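PDB 5VOL: putative esterase, which acts as a carbohydrate esterase family 1 ferulic acid esterase, probably releasing ferulic acid from arabinoxylan, and carries bound calcium. Local coordinates for residues G143-Y148 with C157-M162; A214-C219 with L261-P266. All coordinates share one frame; numbering follows the deposited sequence.

Contact 1: G143-Y148 with C157-M162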
ATOM      1  N   GLY C 143      12.050  -4.837 -22.034  1.00 23.24           N
ATOM      2  CA  GLY C 143      12.880  -4.168 -23.020  1.00 21.24           C
ATOM      3  C   GLY C 143      12.146  -4.079 -24.345  1.00 20.94           C
ATOM      4  O   GLY C 143      12.206  -3.062 -25.034  1.00 22.19           O
ATOM      5  N   GLY C 144      11.447  -5.151 -24.703  1.00 20.31           N
ATOM      6  CA  GLY C 144      10.627  -5.157 -25.897  1.00 20.52           C
ATOM      7  C   GLY C 144       9.578  -4.052 -25.867  1.00 24.69           C
ATOM      8  O   GLY C 144       9.396  -3.309 -26.831  1.00 21.31           O
ATOM      9  N   ALA C 145       8.884  -3.946 -24.744  1.00 24.18           N
ATOM     10  CA  ALA C 145       7.846  -2.940 -24.581  1.00 22.91           C
ATOM     11  C   ALA C 145       8.425  -1.531 -24.741  1.00 17.48           C
ATOM     12  O   ALA C 145       7.889  -0.702 -25.454  1.00 22.55           O
ATOM     13  CB  ALA C 145       7.170  -3.109 -23.210  1.00 20.73           C
ATOM     14  N   THR C 146       9.540  -1.283 -24.078  1.00 21.95           N
ATOM     15  CA  THR C 146      10.153   0.030 -24.068  1.00 21.11           C
ATOM     16  C   THR C 146      10.647   0.436 -25.462  1.00 24.55           C
ATOM     17  O   THR C 146      10.365   1.541 -25.919  1.00 24.37           O
ATOM     18  CB  THR C 146      11.315   0.068 -23.058  1.00 22.18           C
ATOM     19  OG1 THR C 146      10.805  -0.139 -21.732  1.00 22.56           O
ATOM     20  CG2 THR C 146      12.026   1.400 -23.096  1.00 22.10           C
ATOM     21  N   ASN C 147      11.366  -0.453 -26.148  1.00 23.58           N
ATOM     22  CA  ASN C 147      11.918  -0.097 -27.457  1.00 22.45           C
ATOM     23  C   ASN C 147      10.819  -0.002 -28.520  1.00 19.66           C
ATOM     24  O   ASN C 147      10.911   0.815 -29.425  1.00 22.99           O
ATOM     25  CB  ASN C 147      13.016  -1.094 -27.886  1.00 21.27           C
ATOM     26  CG  ASN C 147      13.871  -0.568 -29.044  1.00 26.87           C
ATOM     27  OD1 ASN C 147      14.057  -1.259 -30.040  1.00 26.90           O
ATOM     28  ND2 ASN C 147      14.377   0.664 -28.921  1.00 25.82           N
ATOM     29  N   TYR C 148       9.765  -0.803 -28.396  1.00 21.20           N
ATOM     30  CA  TYR C 148       8.603  -0.649 -29.266  1.00 18.65           C
ATOM     31  C   TYR C 148       7.996   0.742 -29.093  1.00 26.97           C
ATOM     32  O   TYR C 148       7.603   1.407 -30.067  1.00 23.42           O
ATOM     33  CB  TYR C 148       7.527  -1.696 -28.968  1.00 21.15           C
ATOM     34  CG  TYR C 148       7.683  -3.059 -29.621  1.00 24.24           C
ATOM     35  CD1 TYR C 148       8.865  -3.447 -30.238  1.00 22.25           C
ATOM     36  CD2 TYR C 148       6.620  -3.960 -29.613  1.00 23.16           C
ATOM     37  CE1 TYR C 148       8.981  -4.730 -30.840  1.00 23.34           C
ATOM     38  CE2 TYR C 148       6.723  -5.217 -30.197  1.00 24.61           C
ATOM     39  CZ  TYR C 148       7.895  -5.599 -30.813  1.00 23.61           C
ATOM     40  OH  TYR C 148       7.954  -6.865 -31.370  1.00 21.39           O
ATOM     41  N   CYS C 157       0.291   4.880 -26.512  1.00 27.04           N
ATOM     42  CA  CYS C 157       0.143   6.044 -25.638  1.00 26.98           C
ATOM     43  C   CYS C 157       0.919   5.884 -24.335  1.00 25.48           C
ATOM     44  O   CYS C 157       1.248   6.880 -23.675  1.00 26.09           O
ATOM     45  CB  CYS C 157      -1.341   6.309 -25.329  1.00 25.29           C
ATOM     46  SG  CYS C 157      -2.175   5.023 -24.373  1.00 26.29           S
ATOM     47  N   ALA C 158       1.219   4.635 -23.965  1.00 25.17           N
ATOM     48  CA  ALA C 158       1.820   4.354 -22.664  1.00 22.96           C
ATOM     49  C   ALA C 158       2.669   3.080 -22.661  1.00 23.46           C
ATOM     50  O   ALA C 158       2.299   2.092 -23.282  1.00 20.68           O
ATOM     51  CB  ALA C 158       0.724   4.244 -21.603  1.00 21.85           C
ATOM     52  N   VAL C 159       3.773   3.117 -21.916  1.00 23.87           N
ATOM     53  CA  VAL C 159       4.656   1.969 -21.715  1.00 23.97           C
ATOM     54  C   VAL C 159       4.878   1.723 -20.220  1.00 21.47           C
ATOM     55  O   VAL C 159       5.245   2.637 -19.488  1.00 19.47           O
ATOM     56  CB  VAL C 159       6.031   2.178 -22.392  1.00 21.96           C
ATOM     57  CG1 VAL C 159       6.969   0.994 -22.095  1.00 20.69           C
ATOM     58  CG2 VAL C 159       5.869   2.373 -23.908  1.00 20.04           C
ATOM     59  N   TYR C 160       4.666   0.487 -19.774  1.00 19.61           N
ATOM     60  CA  TYR C 160       4.966   0.110 -18.395  1.00 20.26           C
ATOM     61  C   TYR C 160       6.029  -0.990 -18.429  1.00 19.08           C
ATOM     62  O   TYR C 160       5.740  -2.120 -18.785  1.00 19.71           O
ATOM     63  CB  TYR C 160       3.716  -0.383 -17.661  1.00 15.11           C
ATOM     64  CG  TYR C 160       3.889  -0.507 -16.162  1.00 20.38           C
ATOM     65  CD1 TYR C 160       4.621  -1.550 -15.602  1.00 20.25           C
ATOM     66  CD2 TYR C 160       3.308   0.422 -15.303  1.00 18.59           C
ATOM     67  CE1 TYR C 160       4.783  -1.660 -14.210  1.00 16.98           C
ATOM     68  CE2 TYR C 160       3.459   0.327 -13.917  1.00 19.20           C
ATOM     69  CZ  TYR C 160       4.194  -0.711 -13.380  1.00 23.19           C
ATOM     70  OH  TYR C 160       4.329  -0.794 -12.013  1.00 21.50           O
ATOM     71  N   ALA C 161       7.244  -0.648 -18.037  1.00 17.04           N
ATOM     72  CA  ALA C 161       8.393  -1.541 -18.130  1.00 21.11           C
ATOM     73  C   ALA C 161       8.729  -2.176 -16.775  1.00 22.68           C
ATOM     74  O   ALA C 161       9.136  -1.459 -15.867  1.00 22.63           O
ATOM     75  CB  ALA C 161       9.591  -0.758 -18.649  1.00 17.87           C
ATOM     76  N   MET C 162       8.570  -3.501 -16.639  1.00 19.09           N
ATOM     77  CA  MET C 162       8.849  -4.197 -15.369  1.00 19.82           C
ATOM     78  C   MET C 162      10.183  -4.917 -15.391  1.00 22.59           C
ATOM     79  O   MET C 162      10.383  -5.772 -16.255  1.00 22.92           O
ATOM     80  CB  MET C 162       7.778  -5.246 -15.052  1.00 22.25           C
ATOM     81  CG  MET C 162       6.336  -4.795 -15.209  1.00 24.65           C
ATOM     82  SD  MET C 162       5.289  -6.258 -15.149  1.00 25.87           S
ATOM     83  CE  MET C 162       3.701  -5.498 -15.448  1.00 22.92           C
TER
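Val159 presses its CG1 methyl against the helix at Ala145 and Thr146, where helix 140-151 packs on strand 158-162 in a beta-alpha-beta unit of the alpha/beta-hydrolase fold. Helix and strand run roughly antiparallel, 152° between their directions, with the short axes 7.6 Å apart at closest approach. So near an approach suits the small residues at the interface: Ala145 and Ala161 offer single methyls, and valine and threonine are the largest side chains that touch. CG1 of Val159 stands anti to its own backbone N (chi1 177°), which aims it at the helix backbone, 3.9 Å from CA of Thr146. The two methyls of Val159 also fork around a main-chain oxygen, CG1 lying 3.9 Å and CG2 4.0 Å from Ala145 O. The CB of Ala145 comes in beside them, 4.3 Å from Val159 CG1, and Ile135 of the parallel strand 133-138 touches both of these residues. The side chains of Thr146 and Val159 cross at about a right angle. Two residues along the strand, Ala161 points to the same side as Val159, while the intervening Tyr160 turns away from the helix. Met166 from a following loop touches both Thr146 and Ala161 and extends this buried patch. The helix begins within the probable GxSxG nucleophile elbow, Gly137 and Ser139 lying just before it and Gly141 in its first turn. Thr146 keeps its OG1 beside the backbone N (chi1 -64°), which sets the hydroxyl 4.0 Å from Val159 CG1 and lets it hydrogen-bond to Gly142 O in the preceding helical turn; the polar atom is thereby satisfied, even though OG1 sits just 3.4 Å from the CB of Ala161.

Contact 2: A214-C219 with L261-P266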
ATOM      1  N   ALA C 214       3.500   8.122 -22.393  1.00 22.58           N
ATOM      2  CA  ALA C 214       3.602   8.068 -20.939  1.00 24.60           C
ATOM      3  C   ALA C 214       4.455   6.869 -20.545  1.00 22.44           C
ATOM      4  O   ALA C 214       4.195   5.770 -21.021  1.00 23.69           O
ATOM      5  CB  ALA C 214       2.214   7.966 -20.301  1.00 20.72           C
ATOM      6  N   TRP C 215       5.444   7.083 -19.680  1.00 20.10           N
ATOM      7  CA  TRP C 215       6.391   6.030 -19.290  1.00 23.59           C
ATOM      8  C   TRP C 215       6.360   5.711 -17.797  1.00 22.26           C
ATOM      9  O   TRP C 215       6.311   6.613 -16.965  1.00 24.06           O
ATOM     10  CB  TRP C 215       7.819   6.432 -19.672  1.00 19.68           C
ATOM     11  CG  TRP C 215       7.983   6.880 -21.097  1.00 24.88           C
ATOM     12  CD1 TRP C 215       7.793   8.138 -21.581  1.00 23.07           C
ATOM     13  CD2 TRP C 215       8.409   6.078 -22.216  1.00 22.81           C
ATOM     14  NE1 TRP C 215       8.067   8.175 -22.926  1.00 26.16           N
ATOM     15  CE2 TRP C 215       8.441   6.924 -23.343  1.00 27.73           C
ATOM     16  CE3 TRP C 215       8.761   4.735 -22.367  1.00 24.31           C
ATOM     17  CZ2 TRP C 215       8.805   6.468 -24.620  1.00 27.32           C
ATOM     18  CZ3 TRP C 215       9.131   4.278 -23.642  1.00 29.06           C
ATOM     19  CH2 TRP C 215       9.139   5.147 -24.749  1.00 25.32           C
ATOM     20  N   PHE C 216       6.410   4.428 -17.463  1.00 22.69           N
ATOM     21  CA  PHE C 216       6.456   3.982 -16.067  1.00 18.96           C
ATOM     22  C   PHE C 216       7.511   2.877 -15.968  1.00 20.15           C
ATOM     23  O   PHE C 216       7.403   1.859 -16.646  1.00 21.62           O
ATOM     24  CB  PHE C 216       5.074   3.480 -15.623  1.00 19.29           C
ATOM     25  CG  PHE C 216       4.845   3.499 -14.126  1.00 23.80           C
ATOM     26  CD1 PHE C 216       5.611   2.713 -13.269  1.00 18.29           C
ATOM     27  CD2 PHE C 216       3.830   4.287 -13.582  1.00 23.35           C
ATOM     28  CE1 PHE C 216       5.384   2.715 -11.894  1.00 22.61           C
ATOM     29  CE2 PHE C 216       3.590   4.297 -12.210  1.00 21.62           C
ATOM     30  CZ  PHE C 216       4.374   3.516 -11.353  1.00 20.66           C
ATOM     31  N   VAL C 217       8.537   3.093 -15.152  1.00 21.44           N
ATOM     32  CA  VAL C 217       9.608   2.117 -14.960  1.00 21.71           C
ATOM     33  C   VAL C 217       9.600   1.584 -13.525  1.00 22.50           C
ATOM     34  O   VAL C 217       9.657   2.355 -12.559  1.00 21.84           O
ATOM     35  CB  VAL C 217      10.968   2.739 -15.294  1.00 20.00           C
ATOM     36  CG1 VAL C 217      12.105   1.766 -14.983  1.00 22.53           C
ATOM     37  CG2 VAL C 217      10.977   3.166 -16.776  1.00 20.85           C
ATOM     38  N   ASP C 218       9.540   0.261 -13.393  1.00 19.93           N
ATOM     39  CA  ASP C 218       9.306  -0.397 -12.101  1.00 19.23           C
ATOM     40  C   ASP C 218      10.274  -1.570 -11.942  1.00 22.22           C
ATOM     41  O   ASP C 218      10.154  -2.542 -12.682  1.00 21.25           O
ATOM     42  CB  ASP C 218       7.850  -0.876 -12.047  1.00 19.69           C
ATOM     43  CG  ASP C 218       7.451  -1.480 -10.723  1.00 22.70           C
ATOM     44  OD1 ASP C 218       8.177  -1.339  -9.714  1.00 20.13           O
ATOM     45  OD2 ASP C 218       6.357  -2.089 -10.701  1.00 23.10           O
ATOM     46  N   CYS C 219      11.219  -1.481 -10.997  1.00 19.33           N
ATOM     47  CA  CYS C 219      12.290  -2.494 -10.858  1.00 18.07           C
ATOM     48  C   CYS C 219      12.773  -2.622  -9.411  1.00 22.45           C
ATOM     49  O   CYS C 219      12.996  -1.614  -8.736  1.00 23.28           O
ATOM     50  CB  CYS C 219      13.472  -2.146 -11.767  1.00 19.83           C
ATOM     51  SG  CYS C 219      14.808  -3.404 -11.814  1.00 21.58           S
ATOM     52  N   LEU C 261       1.224  -5.493 -11.743  1.00 20.15           N
ATOM     53  CA  LEU C 261      -0.059  -5.338 -12.432  1.00 21.69           C
ATOM     54  C   LEU C 261      -0.992  -4.366 -11.747  1.00 25.19           C
ATOM     55  O   LEU C 261      -1.760  -3.674 -12.407  1.00 23.11           O
ATOM     56  CB  LEU C 261      -0.772  -6.682 -12.553  1.00 25.05           C
ATOM     57  CG  LEU C 261      -0.324  -7.583 -13.689  1.00 24.09           C
ATOM     58  CD1 LEU C 261      -1.147  -8.859 -13.637  1.00 24.05           C
ATOM     59  CD2 LEU C 261      -0.528  -6.868 -15.033  1.00 23.42           C
ATOM     60  N   TYR C 262      -0.944  -4.337 -10.415  1.00 24.01           N
ATOM     61  CA  TYR C 262      -1.816  -3.469  -9.644  1.00 23.06           C
ATOM     62  C   TYR C 262      -1.456  -1.997  -9.820  1.00 22.82           C
ATOM     63  O   TYR C 262      -2.268  -1.116  -9.537  1.00 26.21           O
ATOM     64  CB  TYR C 262      -1.784  -3.870  -8.156  1.00 21.71           C
ATOM     65  CG  TYR C 262      -2.680  -5.055  -7.849  1.00 22.69           C
ATOM     66  CD1 TYR C 262      -4.019  -4.861  -7.548  1.00 22.65           C
ATOM     67  CD2 TYR C 262      -2.196  -6.368  -7.885  1.00 24.01           C
ATOM     68  CE1 TYR C 262      -4.855  -5.919  -7.271  1.00 21.59           C
ATOM     69  CE2 TYR C 262      -3.032  -7.450  -7.612  1.00 20.01           C
ATOM     70  CZ  TYR C 262      -4.364  -7.205  -7.302  1.00 23.16           C
ATOM     71  OH  TYR C 262      -5.227  -8.232  -7.021  1.00 22.57           O
ATOM     72  N   GLN C 263      -0.255  -1.719 -10.306  1.00 22.13           N
ATOM     73  CA  GLN C 263       0.095  -0.348 -10.688  1.00 20.50           C
ATOM     74  C   GLN C 263      -0.079  -0.127 -12.194  1.00 22.33           C
ATOM     75  O   GLN C 263      -0.521   0.947 -12.647  1.00 20.29           O
ATOM     76  CB  GLN C 263       1.528  -0.033 -10.263  1.00 23.22           C
ATOM     77  CG  GLN C 263       1.644   0.145  -8.758  1.00 33.77           C
ATOM     78  CD  GLN C 263       2.995  -0.267  -8.196  1.00 43.36           C
ATOM     79  OE1 GLN C 263       3.107  -0.549  -6.998  1.00 48.50           O
ATOM     80  NE2 GLN C 263       4.033  -0.294  -9.048  1.00 32.02           N
ATOM     81  N   CYS C 264       0.270  -1.154 -12.964  1.00 19.85           N
ATOM     82  CA  CYS C 264       0.237  -1.074 -14.428  1.00 17.41           C
ATOM     83  C   CYS C 264      -1.165  -0.894 -14.988  1.00 18.68           C
ATOM     84  O   CYS C 264      -1.389  -0.032 -15.822  1.00 18.96           O
ATOM     85  CB  CYS C 264       0.867  -2.328 -15.041  1.00 16.87           C
ATOM     86  SG  CYS C 264       0.847  -2.367 -16.853  1.00 23.46           S
ATOM     87  N   LEU C 265      -2.108  -1.712 -14.545  1.00 17.72           N
ATOM     88  CA  LEU C 265      -3.440  -1.664 -15.131  1.00 18.55           C
ATOM     89  C   LEU C 265      -4.172  -0.339 -14.853  1.00 20.77           C
ATOM     90  O   LEU C 265      -4.771   0.246 -15.776  1.00 20.28           O
ATOM     91  CB  LEU C 265      -4.255  -2.862 -14.653  1.00 19.41           C
ATOM     92  CG  LEU C 265      -3.659  -4.187 -15.174  1.00 21.58           C
ATOM     93  CD1 LEU C 265      -4.384  -5.375 -14.557  1.00 20.36           C
ATOM     94  CD2 LEU C 265      -3.715  -4.239 -16.722  1.00 18.82           C
ATOM     95  N   PRO C 266      -4.106   0.167 -13.609  1.00 22.09           N
ATOM     96  CA  PRO C 266      -4.693   1.509 -13.411  1.00 20.88           C
ATOM     97  C   PRO C 266      -3.950   2.609 -14.168  1.00 19.04           C
ATOM     98  O   PRO C 266      -4.571   3.577 -14.607  1.00 21.32           O
ATOM     99  CB  PRO C 266      -4.586   1.732 -11.883  1.00 20.25           C
ATOM    100  CG  PRO C 266      -4.623   0.333 -11.301  1.00 17.87           C
ATOM    101  CD  PRO C 266      -3.830  -0.519 -12.332  1.00 19.09           C
TER
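Gln263 extends from helix 254-271 toward Asp218 near the C-terminal end of strand 214-218, and its amide NE2 comes to 3.4 Å from Asp218 OD2. The contact joins the central sheet of the alpha/beta-hydrolase fold to a helix packed on one of its faces. It is slender: CA of Phe216 and CA of Cys264 are 8.2 Å apart, and Gln263 spans the distance for the helix. The tight part lies on the strand side. Here the Phe216 ring is stacked on Tyr160, meets Phe267 edge-to-face and touches Gln244 and Arg246 of the neighbouring strand; NE2 of Gln263 approaches this ring obliquely, 4.4 Å from CE1. Asp218 has CG anti to its backbone N (chi1 -176°), which carries the carboxylate out from the strand to the helix. There its plane is turned 40° from that of the Gln263 amide, and the two side chains cross nearly at right angles. The helix side is looser. Gln263 is partly exposed, and its chain bends at chi2 (149°) to bring the amide inward. Tyr262, also partly exposed, hydrogen-bonds through its hydroxyl to Glu255 of a second subunit instead. The helix is kinked here: neither Gln263 N nor Pro266 N bonds back to the preceding turn, and the proline has no N-H to give. The firm polar partners lie alongside the direct pair, for Tyr160 OH hydrogen-bonds to both Gln263 NE2 and Asp218 OD2, while Arg248 adds a salt bridge to the same oxygen and Tyr256 a weak bond to OD1. Such a setting should favour a negatively charged Asp218, its buried charge met mainly at OD2, with the glutamine amide held at its border through the tyrosine hydroxyl.

Overall arrangement
Contacts 1 and 2, with centres 10 Å apart, meet through neighbouring parallel strands: Val159 N bonds to Ala214 O at 2.8 Å. Strand 158-162 gives Val159 and Ala161 to helix 140-151 and Tyr160 to helix 254-271, so these helices lie on opposite faces of the sheet, contact 1 on one and contact 2 on the other. Tyr160 crosses into contact 2, its OH 2.7 Å from Asp218 OD2 and its CD2 3.5 Å from Cys264 CA. The probable triad borders the same elements: Ser139 precedes helix 140-151, Asp223 follows strand 214-218 and His252 precedes helix 254-271. A bound calcium ion lies about 8 Å from the Phe216 side chain; Asp221, Asp222 and Asp249 form a calcium site.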